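Local coordinates for endoglucanase (Mytilus edulis, PDB 1WC2), which hydrolyses internal beta-1,4-glucosidic linkages in cellulose and related beta-glucans, is active on soluble carboxymethylcellulose, and also has expansin activity, at residues N44-F48 and R137-M143; S53-S59 and C113-Y119; Q71-T77 and L93-I99. One frame throughout, in Å; residues are numbered along the deposited sequence. Where two conformers were deposited one is given.

Interaction 1: residues N44-F48 and R137-M143; sequences NAGSF and RSQVTGM
Gln139 reaches from its loop into the turn at Ala45-Ser47 and binds two backbone carbonyls with one amide nitrogen. NE2 donates to Ala45 O at 2.9 Å and, along a straighter line (168° at the hydrogen), to Ser47 O at 3.0 Å; it sits above the plane of each carbonyl. At the other end of the amide, OE1 accepts the backbone N-H of Arg137, so both ends hold the flat group and fix its rotation. A bend at chi2 (-95°) brings the amide round to the turn. This buried side is tight. The Phe48 ring and the Gln139 side chain run past each other head to tail, the ring's edge meeting Gln139 O in plane, CE2 3.4 Å from that oxygen. Met143 SD lies 5.2 Å from the centroid of the Phe48 ring in an oblique Met-aromatic contact, its CE 4.0 Å from Phe48 CZ. The solvent side is looser: exposed Arg137 lays mainly its aliphatic part along the turn, CD 3.5 Å from Ala45 O and 3.9 Å from Ala45 CB. Phe48 also meets Phe97 of strand 94-100. Two loops are thus joined by side-chain-to-backbone bonding at the rim of the double-psi beta-barrel of family 45 glycoside hydrolases.

Interaction 2: residues S53-S59 and C113-Y119; sequences SQMYFDS and CNQGSQY
Gln118 reaches to helix 54-57, where its NE2 donates to Met55 O at 2.9 Å. The bond is fairly straight (161°) and lies in the carbonyl plane and near the amide plane. With CG anti to the backbone N (chi1 -177°) and the chain extended beyond it, the amide arrives at this carbonyl; the same NE2 also bonds Gln67. On the way CG passes the Tyr56 ring obliquely, 4.0 Å from CD1, ring and amide planes standing 51° apart. Tyr119 approaches that ring slantwise too, its CE2 4.0 Å from Tyr56 CE1, and one water lying in both ring planes bridges the two hydroxyls. Tyr56 OH is bonded to Gln71 as well. Met55 sets CB 3.5 Å from Ser117 O and CG 3.4 Å from Gln115 O. At the helix start, Ser53 CB packs on Cys113, which is disulfide-bonded to Cys103. Two further waters bridge the segments: one joins Tyr56 N and Ser53 OG, weakly, to Gln115 OE1; the other accepts from Met55 N and lies within bonding distance of Cys113 O and Gln115 O. The N-H groups of Met55 and Tyr56 are thus met by water, so one direct amide bond and bridging waters supplement the packing.

Interaction 3: residues Q71-T77 and L93-I99; sequences QCIKLTT and LSKTFMI
Leu75 and Phe97 meet on one face of an antiparallel pair whose strands, 72-77 and 94-99, run at 152° to each other. Backbone bonds link Ile73 with Phe97 in both directions, and Leu75 with Lys95 likewise, although Lys95 N to Leu75 O is longer at 3.3 Å. Leu75 can be followed outward. Its CB lies 3.9 Å from Lys95 O; with CG anti to the carbonyl carbon (chi1 -63°), the chain turns to Phe97, CG coming 4.1 Å from CD1 of that ring. At the tip, Leu75 CD1 touches Phe97 CE1 at 3.9 Å, the two side chains crossing at about a right angle. On the same face Ile73 CG1 meets Ile99 CD1, while on the other Lys74 CB rests 3.4 Å from Thr96 OG1. At the far end Thr77 returns a bond: its N donates to Leu93 O, while its OG1 accepts from Leu93 N at 3.1 Å and also bonds Arg90 O. A valine here would probably leave Leu93 N and Arg90 O without the hydroxyl they share, with the backbone bond to Leu93 O still in place. Strand 72-78 pairs on its other edge with strand 148-155, Tyr56 of helix 54-57 touches Ile73 and Ile99, and the Cys72-Cys157 disulfide and Glu160 bring helix 157-163 against the Cys72, Thr96 and Met98 face.

How the interactions relate
From the N terminus, the chain leaves strand 14-22 and enters 44-48, the first half of interaction 1, then passes through strand 49-53 into 53-59, which opens interaction 2. Next come both strands of interaction 3, closing the shortest loop. Residues 113-119 close interaction 2 around it, and 137-143 close interaction 1 around both; 3 lies within 2 and 2 within 1, with none crossing. Interactions 1 and 2 lie on opposite sides of the chain's centre, nearest atoms about 12 Å apart, and the sheet of interaction 3 links them. Phe48 O probably bonds Met98 N at one side, and Tyr56 CE2 packs on Ile99 CD1 at the other. Barrel strands thus join the peripheral loops.

Interaction 1: residues N44-F48 and R137-M143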
# COMPACT_ATOMS: atom_id res chain seq x y z
N ASN A 44 -3.15 12.88 -6.74
CA ASN A 44 -2.48 11.90 -5.88
C ASN A 44 -2.74 12.16 -4.38
O ASN A 44 -2.94 11.23 -3.60
CB ASN A 44 -0.94 11.89 -6.06
CG ASN A 44 -0.47 11.77 -7.51
OD1 ASN A 44 -0.94 12.47 -8.40
ND2 ASN A 44 0.57 10.96 -7.72
N ALA A 45 -2.70 13.43 -3.98
CA ALA A 45 -2.68 13.77 -2.56
C ALA A 45 -3.92 13.33 -1.79
O ALA A 45 -3.82 13.00 -0.60
CB ALA A 45 -2.47 15.29 -2.37
N GLY A 46 -5.08 13.33 -2.47
CA GLY A 46 -6.34 13.02 -1.84
C GLY A 46 -6.85 11.63 -2.19
O GLY A 46 -7.94 11.27 -1.76
N SER A 47 -6.08 10.85 -2.95
CA SER A 47 -6.51 9.50 -3.37
C SER A 47 -6.07 8.41 -2.39
O SER A 47 -5.21 8.64 -1.53
CB SER A 47 -5.93 9.17 -4.74
OG SER A 47 -6.57 9.93 -5.75
N PHE A 48 -6.69 7.24 -2.52
CA PHE A 48 -6.26 6.02 -1.85
C PHE A 48 -5.13 5.41 -2.70
O PHE A 48 -5.37 4.65 -3.66
CB PHE A 48 -7.43 5.05 -1.65
CG PHE A 48 -8.41 5.46 -0.56
CD1 PHE A 48 -9.78 5.33 -0.76
CD2 PHE A 48 -7.96 5.92 0.69
CE1 PHE A 48 -10.69 5.68 0.25
CE2 PHE A 48 -8.88 6.26 1.69
CZ PHE A 48 -10.24 6.12 1.47
N ARG A 137 -3.89 13.97 3.82
CA ARG A 137 -5.19 14.64 3.90
C ARG A 137 -6.17 13.89 4.81
O ARG A 137 -7.38 14.12 4.75
CB ARG A 137 -5.74 14.86 2.49
CG ARG A 137 -4.89 15.87 1.70
CD ARG A 137 -5.30 16.04 0.27
NE ARG A 137 -6.60 16.70 0.14
CZ ARG A 137 -6.80 18.02 0.14
NH1 ARG A 137 -5.78 18.86 0.25
NH2 ARG A 137 -8.02 18.50 0.01
N SER A 138 -5.63 13.00 5.65
CA SER A 138 -6.39 12.22 6.62
C SER A 138 -7.43 11.30 5.95
O SER A 138 -8.42 10.91 6.58
CB SER A 138 -7.03 13.13 7.69
OG SER A 138 -6.04 13.84 8.42
N GLN A 139 -7.17 10.91 4.71
CA GLN A 139 -8.10 10.01 4.03
C GLN A 139 -8.19 8.63 4.72
O GLN A 139 -9.24 7.96 4.66
CB GLN A 139 -7.77 9.86 2.55
CG GLN A 139 -6.33 9.41 2.20
CD GLN A 139 -5.40 10.59 1.90
OE1 GLN A 139 -5.16 11.43 2.77
NE2 GLN A 139 -4.90 10.66 0.68
N VAL A 140 -7.10 8.20 5.35
CA VAL A 140 -7.08 6.92 6.04
C VAL A 140 -7.45 7.07 7.52
O VAL A 140 -8.34 6.39 8.00
CB VAL A 140 -5.73 6.17 5.85
CG1 VAL A 140 -5.74 4.82 6.56
CG2 VAL A 140 -5.44 5.98 4.36
N THR A 141 -6.80 7.98 8.26
CA THR A 141 -7.15 8.16 9.68
C THR A 141 -8.56 8.72 9.88
O THR A 141 -9.16 8.49 10.92
CB THR A 141 -6.15 9.04 10.43
OG1 THR A 141 -5.83 10.19 9.64
CG2 THR A 141 -4.83 8.29 10.68
N GLY A 142 -9.12 9.41 8.88
CA GLY A 142 -10.49 9.89 8.95
C GLY A 142 -11.51 8.76 9.07
O GLY A 142 -12.61 8.97 9.59
N MET A 143 -11.14 7.57 8.58
CA MET A 143 -11.95 6.36 8.71
C MET A 143 -11.69 5.59 10.01
O MET A 143 -12.22 4.51 10.21
CB MET A 143 -11.65 5.37 7.58
CG MET A 143 -11.82 5.90 6.20
SD MET A 143 -11.68 4.59 4.94
CE MET A 143 -9.93 4.19 4.98

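Interaction 2: residues S53-S59 and C113-Y119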
# COMPACT_ATOMS: atom_id res chain seq x y z
N SER A 53 6.13 -2.29 -0.33
CA SER A 53 7.41 -2.82 0.08
C SER A 53 8.18 -3.34 -1.15
O SER A 53 7.59 -3.88 -2.11
CB SER A 53 7.21 -3.89 1.16
OG SER A 53 6.24 -4.87 0.78
N GLN A 54 9.51 -3.16 -1.12
CA GLN A 54 10.36 -3.32 -2.31
C GLN A 54 10.11 -4.59 -3.12
O GLN A 54 9.94 -4.50 -4.34
CB GLN A 54 11.85 -3.27 -1.90
CG GLN A 54 12.83 -3.62 -3.05
CD GLN A 54 12.90 -2.56 -4.16
OE1 GLN A 54 13.51 -1.50 -3.98
NE2 GLN A 54 12.28 -2.85 -5.32
N MET A 55 10.16 -5.76 -2.50
CA MET A 55 10.09 -6.97 -3.32
C MET A 55 8.72 -7.17 -3.97
O MET A 55 8.63 -7.79 -5.04
CB MET A 55 10.46 -8.20 -2.49
CG MET A 55 11.95 -8.42 -2.35
SD MET A 55 12.68 -8.88 -3.94
CE MET A 55 12.00 -10.20 -4.34
N TYR A 56 7.66 -6.62 -3.37
CA TYR A 56 6.36 -6.59 -4.05
C TYR A 56 6.28 -5.52 -5.14
O TYR A 56 5.74 -5.77 -6.24
CB TYR A 56 5.18 -6.42 -3.05
CG TYR A 56 3.87 -6.77 -3.74
CD1 TYR A 56 3.50 -8.11 -3.90
CD2 TYR A 56 3.05 -5.80 -4.33
CE1 TYR A 56 2.35 -8.47 -4.60
CE2 TYR A 56 1.89 -6.16 -5.03
CZ TYR A 56 1.55 -7.50 -5.16
OH TYR A 56 0.43 -7.89 -5.86
N PHE A 57 6.83 -4.35 -4.89
CA PHE A 57 6.93 -3.31 -5.91
C PHE A 57 7.56 -3.87 -7.20
O PHE A 57 7.06 -3.67 -8.32
CB PHE A 57 7.73 -2.12 -5.35
CG PHE A 57 7.91 -0.98 -6.33
CD1 PHE A 57 6.92 -0.02 -6.50
CD2 PHE A 57 9.07 -0.88 -7.09
CE1 PHE A 57 7.11 1.03 -7.41
CE2 PHE A 57 9.25 0.17 -7.99
CZ PHE A 57 8.27 1.11 -8.16
N ASP A 58 8.68 -4.57 -7.01
CA ASP A 58 9.41 -5.19 -8.11
C ASP A 58 10.37 -6.25 -7.56
O ASP A 58 11.30 -5.92 -6.81
CB ASP A 58 10.22 -4.17 -8.90
CG ASP A 58 10.68 -4.74 -10.21
OD1 ASP A 58 11.84 -5.23 -10.27
OD2 ASP A 58 9.89 -4.78 -11.19
N SER A 59 10.18 -7.50 -7.95
CA SER A 59 10.99 -8.61 -7.43
C SER A 59 12.43 -8.56 -7.93
O SER A 59 13.31 -9.16 -7.30
CB SER A 59 10.35 -9.95 -7.80
OG SER A 59 10.45 -10.17 -9.18
N CYS A 113 9.56 -3.06 5.44
CA CYS A 113 9.62 -3.25 3.98
C CYS A 113 10.79 -4.14 3.56
O CYS A 113 11.21 -4.15 2.40
CB CYS A 113 9.67 -1.89 3.28
SG CYS A 113 8.10 -1.02 3.55
N ASN A 114 11.25 -4.95 4.52
CA ASN A 114 12.45 -5.77 4.39
C ASN A 114 12.20 -7.24 4.02
O ASN A 114 13.08 -8.08 4.22
CB ASN A 114 13.27 -5.69 5.70
CG ASN A 114 12.54 -6.30 6.89
OD1 ASN A 114 11.36 -5.98 7.15
ND2 ASN A 114 13.23 -7.17 7.63
N GLN A 115 11.04 -7.57 3.45
CA GLN A 115 10.80 -8.93 2.96
C GLN A 115 11.87 -9.30 1.94
O GLN A 115 12.20 -8.50 1.08
CB GLN A 115 9.43 -9.04 2.29
CG GLN A 115 8.21 -8.77 3.19
CD GLN A 115 7.86 -7.29 3.40
OE1 GLN A 115 8.55 -6.38 2.90
NE2 GLN A 115 6.77 -7.06 4.14
N GLY A 116 12.37 -10.53 2.00
CA GLY A 116 13.42 -10.98 1.11
C GLY A 116 12.98 -11.47 -0.26
O GLY A 116 13.81 -11.63 -1.16
N SER A 117 11.68 -11.70 -0.43
CA SER A 117 11.11 -12.23 -1.66
C SER A 117 9.74 -11.60 -1.88
O SER A 117 9.15 -11.02 -0.96
CB SER A 117 11.02 -13.76 -1.58
OG SER A 117 10.29 -14.15 -0.42
N GLN A 118 9.23 -11.71 -3.11
CA GLN A 118 7.94 -11.08 -3.45
C GLN A 118 6.78 -11.69 -2.69
O GLN A 118 5.88 -10.97 -2.25
CB GLN A 118 7.68 -11.14 -4.96
CG GLN A 118 6.38 -10.42 -5.36
CD GLN A 118 6.31 -10.01 -6.82
OE1 GLN A 118 5.73 -10.73 -7.65
NE2 GLN A 118 6.90 -8.87 -7.15
N TYR A 119 6.81 -13.02 -2.55
CA TYR A 119 5.86 -13.77 -1.73
C TYR A 119 6.65 -14.65 -0.76
O TYR A 119 7.79 -14.99 -1.00
CB TYR A 119 4.92 -14.65 -2.60
CG TYR A 119 4.19 -13.89 -3.68
CD1 TYR A 119 4.70 -13.80 -4.97
CD2 TYR A 119 3.00 -13.22 -3.42
CE1 TYR A 119 4.06 -13.08 -5.96
CE2 TYR A 119 2.35 -12.49 -4.41
CZ TYR A 119 2.88 -12.43 -5.67
OH TYR A 119 2.24 -11.70 -6.66
O HOH W 1 7.97 -6.64 -0.35
O HOH W 2 10.80 -6.17 0.34
O HOH W 3 -0.14 -10.50 -6.40

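Interaction 3: residues Q71-T77 and L93-I99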
# COMPACT_ATOMS: atom_id res chain seq x y z
N GLN A 71 -1.11 -1.24 -9.87
CA GLN A 71 -1.97 -2.33 -9.44
C GLN A 71 -2.79 -1.87 -8.24
O GLN A 71 -2.27 -1.17 -7.36
CB GLN A 71 -1.13 -3.55 -9.05
CG GLN A 71 -1.97 -4.78 -8.80
CD GLN A 71 -1.12 -5.97 -8.41
OE1 GLN A 71 -0.44 -5.94 -7.38
NE2 GLN A 71 -1.16 -7.03 -9.22
N CYS A 72 -4.06 -2.27 -8.20
CA CYS A 72 -4.92 -1.97 -7.07
C CYS A 72 -5.04 -3.17 -6.12
O CYS A 72 -5.22 -4.32 -6.56
CB CYS A 72 -6.30 -1.50 -7.53
SG CYS A 72 -6.26 0.18 -8.23
N ILE A 73 -4.94 -2.86 -4.84
CA ILE A 73 -4.98 -3.82 -3.74
C ILE A 73 -6.12 -3.45 -2.80
O ILE A 73 -6.14 -2.35 -2.24
CB ILE A 73 -3.65 -3.81 -2.93
CG1 ILE A 73 -2.42 -3.99 -3.83
CG2 ILE A 73 -3.74 -4.85 -1.79
CD1 ILE A 73 -2.35 -5.30 -4.48
N LYS A 74 -7.07 -4.37 -2.64
CA LYS A 74 -8.17 -4.21 -1.69
C LYS A 74 -7.75 -4.74 -0.33
O LYS A 74 -7.37 -5.92 -0.21
CB LYS A 74 -9.42 -4.93 -2.20
CG LYS A 74 -10.63 -4.76 -1.29
CD LYS A 74 -11.88 -5.43 -1.86
CE LYS A 74 -13.10 -5.28 -0.94
NZ LYS A 74 -14.24 -6.09 -1.44
N LEU A 75 -7.78 -3.88 0.68
CA LEU A 75 -7.42 -4.23 2.05
C LEU A 75 -8.68 -4.37 2.88
O LEU A 75 -9.57 -3.53 2.80
CB LEU A 75 -6.54 -3.14 2.65
CG LEU A 75 -5.18 -2.90 1.99
CD1 LEU A 75 -4.41 -1.84 2.77
CD2 LEU A 75 -4.39 -4.19 1.89
N THR A 76 -8.74 -5.43 3.70
CA THR A 76 -9.83 -5.66 4.64
C THR A 76 -9.25 -5.73 6.05
O THR A 76 -8.31 -6.49 6.30
CB THR A 76 -10.56 -6.97 4.29
OG1 THR A 76 -11.11 -6.86 2.97
CG2 THR A 76 -11.74 -7.21 5.24
N THR A 77 -9.79 -4.95 6.99
CA THR A 77 -9.25 -4.94 8.35
C THR A 77 -9.56 -6.24 9.07
O THR A 77 -10.66 -6.80 8.94
CB THR A 77 -9.78 -3.76 9.17
OG1 THR A 77 -11.22 -3.84 9.25
CG2 THR A 77 -9.43 -2.42 8.52
N LEU A 93 -13.83 -3.68 7.65
CA LEU A 93 -13.81 -2.47 6.85
C LEU A 93 -12.87 -2.69 5.67
O LEU A 93 -11.85 -3.38 5.80
CB LEU A 93 -13.33 -1.28 7.66
CG LEU A 93 -14.16 -0.92 8.90
CD1 LEU A 93 -13.50 0.23 9.63
CD2 LEU A 93 -15.57 -0.55 8.52
N SER A 94 -13.17 -2.08 4.54
CA SER A 94 -12.34 -2.28 3.36
C SER A 94 -12.32 -1.11 2.38
O SER A 94 -13.37 -0.54 2.06
CB SER A 94 -12.76 -3.54 2.60
OG SER A 94 -14.00 -3.35 1.94
N LYS A 95 -11.12 -0.82 1.88
CA LYS A 95 -10.92 0.16 0.82
C LYS A 95 -9.82 -0.38 -0.11
O LYS A 95 -9.03 -1.25 0.29
CB LYS A 95 -10.48 1.52 1.38
CG LYS A 95 -11.54 2.30 2.15
CD LYS A 95 -12.73 2.70 1.29
CE LYS A 95 -13.71 3.60 2.05
NZ LYS A 95 -14.96 3.84 1.29
N THR A 96 -9.76 0.16 -1.32
CA THR A 96 -8.80 -0.25 -2.33
C THR A 96 -7.79 0.88 -2.61
O THR A 96 -8.18 2.05 -2.79
CB THR A 96 -9.55 -0.66 -3.61
OG1 THR A 96 -10.30 -1.85 -3.37
CG2 THR A 96 -8.60 -1.00 -4.76
N PHE A 97 -6.52 0.50 -2.68
CA PHE A 97 -5.40 1.43 -2.85
C PHE A 97 -4.65 1.09 -4.12
O PHE A 97 -4.31 -0.06 -4.38
CB PHE A 97 -4.46 1.34 -1.64
CG PHE A 97 -5.11 1.71 -0.34
CD1 PHE A 97 -5.91 0.79 0.34
CD2 PHE A 97 -4.95 2.97 0.21
CE1 PHE A 97 -6.56 1.13 1.51
CE2 PHE A 97 -5.59 3.32 1.40
CZ PHE A 97 -6.40 2.40 2.05
N MET A 98 -4.33 2.10 -4.93
CA MET A 98 -3.44 1.93 -6.08
C MET A 98 -1.98 2.09 -5.66
O MET A 98 -1.64 3.09 -5.00
CB MET A 98 -3.76 2.94 -7.18
CG MET A 98 -2.85 2.80 -8.40
SD MET A 98 -3.25 3.96 -9.74
CE MET A 98 -4.74 3.14 -10.43
N ILE A 99 -1.12 1.15 -6.07
CA ILE A 99 0.31 1.29 -5.84
C ILE A 99 0.86 2.36 -6.80
O ILE A 99 0.82 2.20 -8.02
CB ILE A 99 1.05 -0.06 -6.04
CG1 ILE A 99 0.60 -1.07 -4.97
CG2 ILE A 99 2.56 0.14 -6.03
CD1 ILE A 99 1.05 -2.51 -5.24